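Local coordinates for alanine racemase (Actinobacillus succinogenes, PDB 3C3K), which is of uncertain function but has the two-lobed fold of periplasmic-binding-protein-like domains, the fold shared by ligand-binding regions of LacI-type regulators, at residues B[68-71]-B[76-79]; B[102-107]-B[243-248]; B[247-252]-B[263-268]. All blocks are in the same frame, centred on the assembly; numbering follows the deposited sequence.

The three contacts show how one parallel sheet is clothed by helices. Contact 1 is buried and joins strand 68-70 to the start of helix 77-84; its chemistry is mixed, one methyl pair beside a water bridge. Contacts 2 and 3 both use helix 239-254, against the neighbouring strands 102-105 and 264-266, and their centres lie about 4 Å apart. Contact 2, further in, is made by aliphatic side-chain atoms resting partly on helix backbone, whereas contact 3, at the outermost strand, is only partly buried and adds a histidine ring to the aliphatic pair. Contacts 1 and 2 meet through Ile69, whose CG2 lies 3.9 Å from Ala246 CB.

Contact 1. Residues B[68-71]-B[76-79]; sequences VITM and ELPE
Thr70 and Leu77 meet through a single pair of methyl groups, and beside them Thr70 and Glu76 are joined by a water: a small example of how a buried strand can offer an apolar and a polar branch from one residue. The firm part is the approach of Thr70 CG2 to Leu77 CD1, 3.9 Å apart, the two side chains meeting at a slant. Thr70 sends its CB toward the helix start, and a chi1 of -172° sets OG1 opposite its own backbone N while CG2 takes the place between N and the carbonyl carbon. One branch thereby serves Leu77 and the other the water.

The polar side is looser. Thr70 OG1 and Glu76 OE1 are 4.4 Å apart, too far for a direct bond. A water fills the link, 2.8 Å from Thr70 OG1. The same water donates to Glu76 OE1 at 2.7 Å. Thr70 OG1 is also hydrogen-bonded to the backbone N of Asp72, and Glu76 OE2 to Ser53 OG, so the hydroxyl has a further partner and the other carboxylate oxygen is held by Ser53. The carboxylate of Asp72 lies close to Glu76 OE1, a nearness of like charges that the water may ease.

The contact lies within the beta-alpha-beta unit of strand 68-70, helix 77-84 and strand 89-92. Leu77 also touches Trp89 and Gln91 of the last strand, while Ile69 packs on Ile30 of helix 21-35.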
# COMPACT_ATOMS: atom_id res chain seq x y z
N VAL B 68 -4.33 -14.99 16.37
CA VAL B 68 -3.38 -14.40 15.43
C VAL B 68 -3.54 -14.97 13.98
O VAL B 68 -3.70 -16.16 13.79
CB VAL B 68 -1.91 -14.48 16.02
CG1 VAL B 68 -1.64 -15.81 16.55
CG2 VAL B 68 -0.81 -14.09 14.99
N ILE B 69 -3.58 -14.07 12.98
CA ILE B 69 -3.44 -14.44 11.55
C ILE B 69 -2.11 -13.94 11.12
O ILE B 69 -1.77 -12.80 11.41
CB ILE B 69 -4.55 -13.81 10.71
CG1 ILE B 69 -5.88 -14.34 11.22
CG2 ILE B 69 -4.37 -14.17 9.18
CD1 ILE B 69 -7.11 -13.57 10.63
N THR B 70 -1.29 -14.82 10.59
CA THR B 70 0.05 -14.49 10.14
C THR B 70 0.19 -14.63 8.60
O THR B 70 -0.36 -15.54 8.01
CB THR B 70 1.16 -15.31 10.89
OG1 THR B 70 2.45 -14.76 10.51
CG2 THR B 70 1.08 -16.84 10.59
N MET B 71 0.89 -13.66 7.98
CA MET B 71 1.20 -13.72 6.61
C MET B 71 2.77 -13.89 6.52
O MET B 71 3.32 -13.85 5.43
CB MET B 71 0.75 -12.44 5.88
CG MET B 71 -0.76 -11.93 6.14
SD MET B 71 -1.04 -10.34 5.21
CE MET B 71 -1.07 -11.07 3.67
N GLU B 76 8.73 -19.61 10.01
CA GLU B 76 8.60 -18.93 11.29
C GLU B 76 7.65 -19.71 12.19
O GLU B 76 7.70 -19.53 13.38
CB GLU B 76 8.06 -17.52 11.08
CG GLU B 76 8.32 -16.58 12.28
CD GLU B 76 7.88 -15.15 12.05
OE1 GLU B 76 6.67 -14.93 11.70
OE2 GLU B 76 8.73 -14.25 12.30
N LEU B 77 6.73 -20.48 11.62
CA LEU B 77 5.72 -21.17 12.41
C LEU B 77 6.34 -22.01 13.54
O LEU B 77 5.97 -21.81 14.68
CB LEU B 77 4.78 -21.98 11.53
CG LEU B 77 3.38 -21.47 11.17
CD1 LEU B 77 3.27 -20.04 11.11
CD2 LEU B 77 2.85 -22.15 9.89
N PRO B 78 7.30 -22.91 13.22
CA PRO B 78 7.89 -23.73 14.30
C PRO B 78 8.63 -22.91 15.36
O PRO B 78 8.65 -23.30 16.52
CB PRO B 78 8.80 -24.74 13.55
CG PRO B 78 9.11 -24.08 12.29
CD PRO B 78 7.87 -23.29 11.90
N GLU B 79 9.11 -21.72 15.00
CA GLU B 79 9.81 -20.84 15.92
C GLU B 79 8.85 -20.14 16.91
O GLU B 79 9.27 -19.59 17.92
CB GLU B 79 10.57 -19.81 15.12
CG GLU B 79 11.65 -20.41 14.21
CD GLU B 79 12.48 -19.37 13.43
OE1 GLU B 79 13.73 -19.52 13.38
OE2 GLU B 79 11.90 -18.41 12.86
O HOH W 1 4.36 -16.33 11.73

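Contact 2. Residues B[102-107]-B[243-248]; sequences SSVSID and GMKAVS
Strand 102-105 and helix 239-254 come closest at Val104 and Ala246, whose CA atoms are 6.2 Å apart, a close approach consistent with the small alanine side chain. Val104 carries the strand side of the contact, its CB directed at the helix and its two methyls divided between successive helical residues. CG1 reaches Ala246 CB at 3.7 Å and also lies 3.8 Å from the backbone N of Ala246, so this methyl rests against the helix backbone itself. CG2 lies over the root of Lys245, 3.9 Å from its CG and equally near its CB. With chi1 at 53°, CG2 stands opposite the valine's backbone N, leaving CG1 flanked by both backbone neighbours.

Such helix-on-sheet packing belongs to the Rossmann-like lobes of the periplasmic-binding-protein fold. Here the chain leaves strand 102-105 for the other lobe, Asp107 capping the next helix through Ala110 N, and returns much later to supply helix 239-254 to the first lobe.

Lys245 starts toward the strand, but bends at chi2 (55°) and chi3 carry its amino end away, past His265 of the edge strand. Ala246 also touches Val90 and Cys92 of strand 89-92, and the strand's other face turns Ser103 OG to a hydrogen bond with His264 ND1.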
# COMPACT_ATOMS: atom_id res chain seq x y z
N SER B 102 -3.81 -24.11 10.48
CA SER B 102 -4.69 -24.00 9.36
C SER B 102 -4.31 -22.80 8.52
O SER B 102 -3.82 -21.80 9.05
CB SER B 102 -6.16 -23.87 9.80
OG SER B 102 -6.54 -25.02 10.54
N SER B 103 -4.58 -22.88 7.21
CA SER B 103 -4.08 -21.91 6.25
C SER B 103 -5.13 -21.67 5.19
O SER B 103 -6.03 -22.48 4.97
CB SER B 103 -2.80 -22.40 5.56
OG SER B 103 -3.14 -23.59 4.87
N VAL B 104 -4.94 -20.58 4.47
CA VAL B 104 -5.73 -20.24 3.31
C VAL B 104 -4.77 -19.50 2.34
O VAL B 104 -4.04 -18.60 2.74
CB VAL B 104 -7.01 -19.42 3.67
CG1 VAL B 104 -6.70 -18.21 4.49
CG2 VAL B 104 -7.75 -18.95 2.38
N SER B 105 -4.72 -19.96 1.10
CA SER B 105 -3.79 -19.46 0.06
C SER B 105 -4.23 -19.99 -1.30
O SER B 105 -5.24 -20.67 -1.41
CB SER B 105 -2.35 -19.90 0.31
OG SER B 105 -2.27 -21.28 0.37
N ILE B 106 -3.48 -19.62 -2.33
CA ILE B 106 -3.63 -20.24 -3.63
C ILE B 106 -2.55 -21.32 -3.78
O ILE B 106 -1.67 -21.46 -2.91
CB ILE B 106 -3.44 -19.19 -4.78
CG1 ILE B 106 -1.98 -18.68 -4.82
CG2 ILE B 106 -4.50 -18.07 -4.64
CD1 ILE B 106 -1.52 -18.06 -6.11
N ASP B 107 -2.60 -22.05 -4.91
CA ASP B 107 -1.54 -23.00 -5.26
C ASP B 107 -0.49 -22.29 -6.15
O ASP B 107 -0.66 -22.16 -7.34
CB ASP B 107 -2.16 -24.17 -6.05
CG ASP B 107 -1.16 -25.24 -6.41
OD1 ASP B 107 0.07 -25.04 -6.42
OD2 ASP B 107 -1.61 -26.33 -6.73
N GLY B 243 -8.32 -13.12 3.09
CA GLY B 243 -8.49 -12.55 4.45
C GLY B 243 -9.84 -12.90 5.11
O GLY B 243 -9.90 -13.22 6.29
N MET B 244 -10.93 -12.85 4.36
CA MET B 244 -12.23 -13.15 4.99
C MET B 244 -12.22 -14.61 5.48
O MET B 244 -12.69 -14.91 6.59
CB MET B 244 -13.35 -12.93 3.99
CG MET B 244 -13.53 -11.50 3.50
SD MET B 244 -14.82 -11.26 2.20
CE MET B 244 -14.22 -12.32 1.06
N LYS B 245 -11.60 -15.49 4.69
CA LYS B 245 -11.59 -16.93 5.00
C LYS B 245 -10.67 -17.16 6.17
O LYS B 245 -10.98 -17.98 7.04
CB LYS B 245 -11.24 -17.78 3.73
CG LYS B 245 -11.25 -19.36 3.94
CD LYS B 245 -12.59 -19.83 4.52
CE LYS B 245 -13.17 -21.03 3.83
NZ LYS B 245 -14.62 -21.24 4.22
N ALA B 246 -9.54 -16.44 6.22
CA ALA B 246 -8.61 -16.58 7.34
C ALA B 246 -9.36 -16.29 8.64
O ALA B 246 -9.35 -17.09 9.55
CB ALA B 246 -7.31 -15.74 7.15
N VAL B 247 -10.11 -15.21 8.69
CA VAL B 247 -10.95 -14.91 9.86
C VAL B 247 -11.94 -15.97 10.19
O VAL B 247 -12.07 -16.33 11.39
CB VAL B 247 -11.64 -13.54 9.75
CG1 VAL B 247 -12.61 -13.30 10.94
CG2 VAL B 247 -10.58 -12.49 9.66
N SER B 248 -12.64 -16.47 9.17
CA SER B 248 -13.55 -17.58 9.32
C SER B 248 -12.94 -18.81 9.97
O SER B 248 -13.60 -19.44 10.81
CB SER B 248 -14.17 -17.99 7.98
OG SER B 248 -15.27 -17.12 7.80

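Contact 3. Residues B[247-252]-B[263-268]; sequences VSLLLE and VHHLLP
Leu249 reaches from helix 239-254 to Val263 and His265 on the segment carrying the edge strand, 264-266, a helix-to-strand connection of the parallel alpha/beta sandwich seen in each lobe of the periplasmic-binding-protein fold. The leucine is extended: chi1 of -61° sets CG opposite the carbonyl carbon, and chi2 of 179° runs the chain straight on to CD1, with CD2 branching to the side that meets Val263 and His265. Leu249 CD2 does the most, lying 3.6 Å from Val263 CG2 and also 3.6 Å from His265 NE2. Leu249 CD1 meets the ring one atom along, 3.8 Å from His265 CD2.

Val263 supplies its CG2 branch to the pair, the methyl that has its own backbone N on one flank and its carbonyl carbon on the other. His265 starts toward the helix at its CB, and with chi1 at -70° its ring meets Leu249. Leu249 CD2 approaches that ring obliquely, its nearest ring atoms being NE2 and CD2 of His265; the contact is one of van der Waals packing.

Deeper in, Leu249 packs on Val90 of strand 89-92, which the next helical residue, Leu250, touches as well. Between Val263 and His265, His264 points its CB away from the helix and hydrogen-bonds through NE2 to the backbone O of Ser99.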
# COMPACT_ATOMS: atom_id res chain seq x y z
N VAL B 247 -10.11 -15.21 8.69
CA VAL B 247 -10.95 -14.91 9.86
C VAL B 247 -11.94 -15.97 10.19
O VAL B 247 -12.07 -16.33 11.39
CB VAL B 247 -11.64 -13.54 9.75
CG1 VAL B 247 -12.61 -13.30 10.94
CG2 VAL B 247 -10.58 -12.49 9.66
N SER B 248 -12.64 -16.47 9.17
CA SER B 248 -13.55 -17.58 9.32
C SER B 248 -12.94 -18.81 9.97
O SER B 248 -13.60 -19.44 10.81
CB SER B 248 -14.17 -17.99 7.98
OG SER B 248 -15.27 -17.12 7.80
N LEU B 249 -11.70 -19.10 9.58
CA LEU B 249 -10.97 -20.22 10.17
C LEU B 249 -10.57 -19.91 11.61
O LEU B 249 -10.56 -20.84 12.49
CB LEU B 249 -9.76 -20.61 9.30
CG LEU B 249 -9.98 -21.10 7.86
CD1 LEU B 249 -8.62 -21.42 7.14
CD2 LEU B 249 -10.85 -22.32 7.90
N LEU B 250 -10.24 -18.65 11.87
CA LEU B 250 -9.85 -18.22 13.21
C LEU B 250 -11.05 -18.29 14.12
O LEU B 250 -10.93 -18.60 15.29
CB LEU B 250 -9.30 -16.77 13.23
CG LEU B 250 -8.46 -16.44 14.46
CD1 LEU B 250 -7.11 -17.11 14.29
CD2 LEU B 250 -8.26 -14.93 14.61
N LEU B 251 -12.22 -17.94 13.60
CA LEU B 251 -13.47 -18.04 14.38
C LEU B 251 -13.89 -19.48 14.72
O LEU B 251 -14.45 -19.73 15.79
CB LEU B 251 -14.61 -17.24 13.72
CG LEU B 251 -14.48 -15.71 13.62
CD1 LEU B 251 -15.55 -15.12 12.63
CD2 LEU B 251 -14.46 -14.95 14.98
N GLU B 252 -13.65 -20.45 13.86
CA GLU B 252 -13.94 -21.81 14.25
C GLU B 252 -13.12 -22.22 15.45
O GLU B 252 -13.63 -22.97 16.31
CB GLU B 252 -13.56 -22.80 13.18
CG GLU B 252 -13.78 -22.31 11.85
CD GLU B 252 -14.80 -23.10 11.13
OE1 GLU B 252 -14.45 -23.52 10.00
OE2 GLU B 252 -15.91 -23.31 11.71
N VAL B 263 -7.18 -27.44 8.61
CA VAL B 263 -7.63 -27.40 7.23
C VAL B 263 -6.73 -26.49 6.44
O VAL B 263 -6.30 -25.46 6.95
CB VAL B 263 -9.09 -26.83 7.13
CG1 VAL B 263 -10.09 -27.86 7.60
CG2 VAL B 263 -9.26 -25.54 7.95
N HIS B 264 -6.49 -26.83 5.17
CA HIS B 264 -5.61 -26.02 4.36
C HIS B 264 -6.41 -25.67 3.15
O HIS B 264 -6.52 -26.49 2.23
CB HIS B 264 -4.33 -26.78 4.00
CG HIS B 264 -3.45 -27.09 5.19
ND1 HIS B 264 -2.74 -26.10 5.85
CD2 HIS B 264 -3.16 -28.25 5.82
CE1 HIS B 264 -2.08 -26.64 6.87
NE2 HIS B 264 -2.31 -27.95 6.86
N HIS B 265 -7.11 -24.53 3.19
CA HIS B 265 -7.93 -24.14 2.04
C HIS B 265 -7.09 -23.57 0.88
O HIS B 265 -6.18 -22.75 1.10
CB HIS B 265 -8.95 -23.06 2.41
CG HIS B 265 -10.04 -23.55 3.30
ND1 HIS B 265 -11.32 -23.75 2.84
CD2 HIS B 265 -10.05 -23.88 4.62
CE1 HIS B 265 -12.08 -24.18 3.83
NE2 HIS B 265 -11.35 -24.26 4.93
N LEU B 266 -7.39 -24.03 -0.33
CA LEU B 266 -6.78 -23.51 -1.53
C LEU B 266 -7.89 -22.82 -2.25
O LEU B 266 -8.86 -23.44 -2.58
CB LEU B 266 -6.25 -24.61 -2.41
CG LEU B 266 -4.83 -25.10 -2.03
CD1 LEU B 266 -4.49 -26.19 -3.03
CD2 LEU B 266 -3.80 -24.07 -2.06
N LEU B 267 -7.74 -21.52 -2.49
CA LEU B 267 -8.70 -20.73 -3.27
C LEU B 267 -8.19 -20.56 -4.73
O LEU B 267 -6.96 -20.60 -4.97
CB LEU B 267 -8.97 -19.35 -2.59
CG LEU B 267 -9.52 -19.35 -1.16
CD1 LEU B 267 -9.95 -17.96 -0.81
CD2 LEU B 267 -10.75 -20.30 -0.91
N PRO B 268 -9.13 -20.47 -5.71
CA PRO B 268 -8.70 -20.44 -7.14
C PRO B 268 -8.00 -19.15 -7.50
O PRO B 268 -8.47 -18.11 -7.13
CB PRO B 268 -10.01 -20.55 -7.97
CG PRO B 268 -11.18 -20.61 -6.98
CD PRO B 268 -10.61 -20.41 -5.54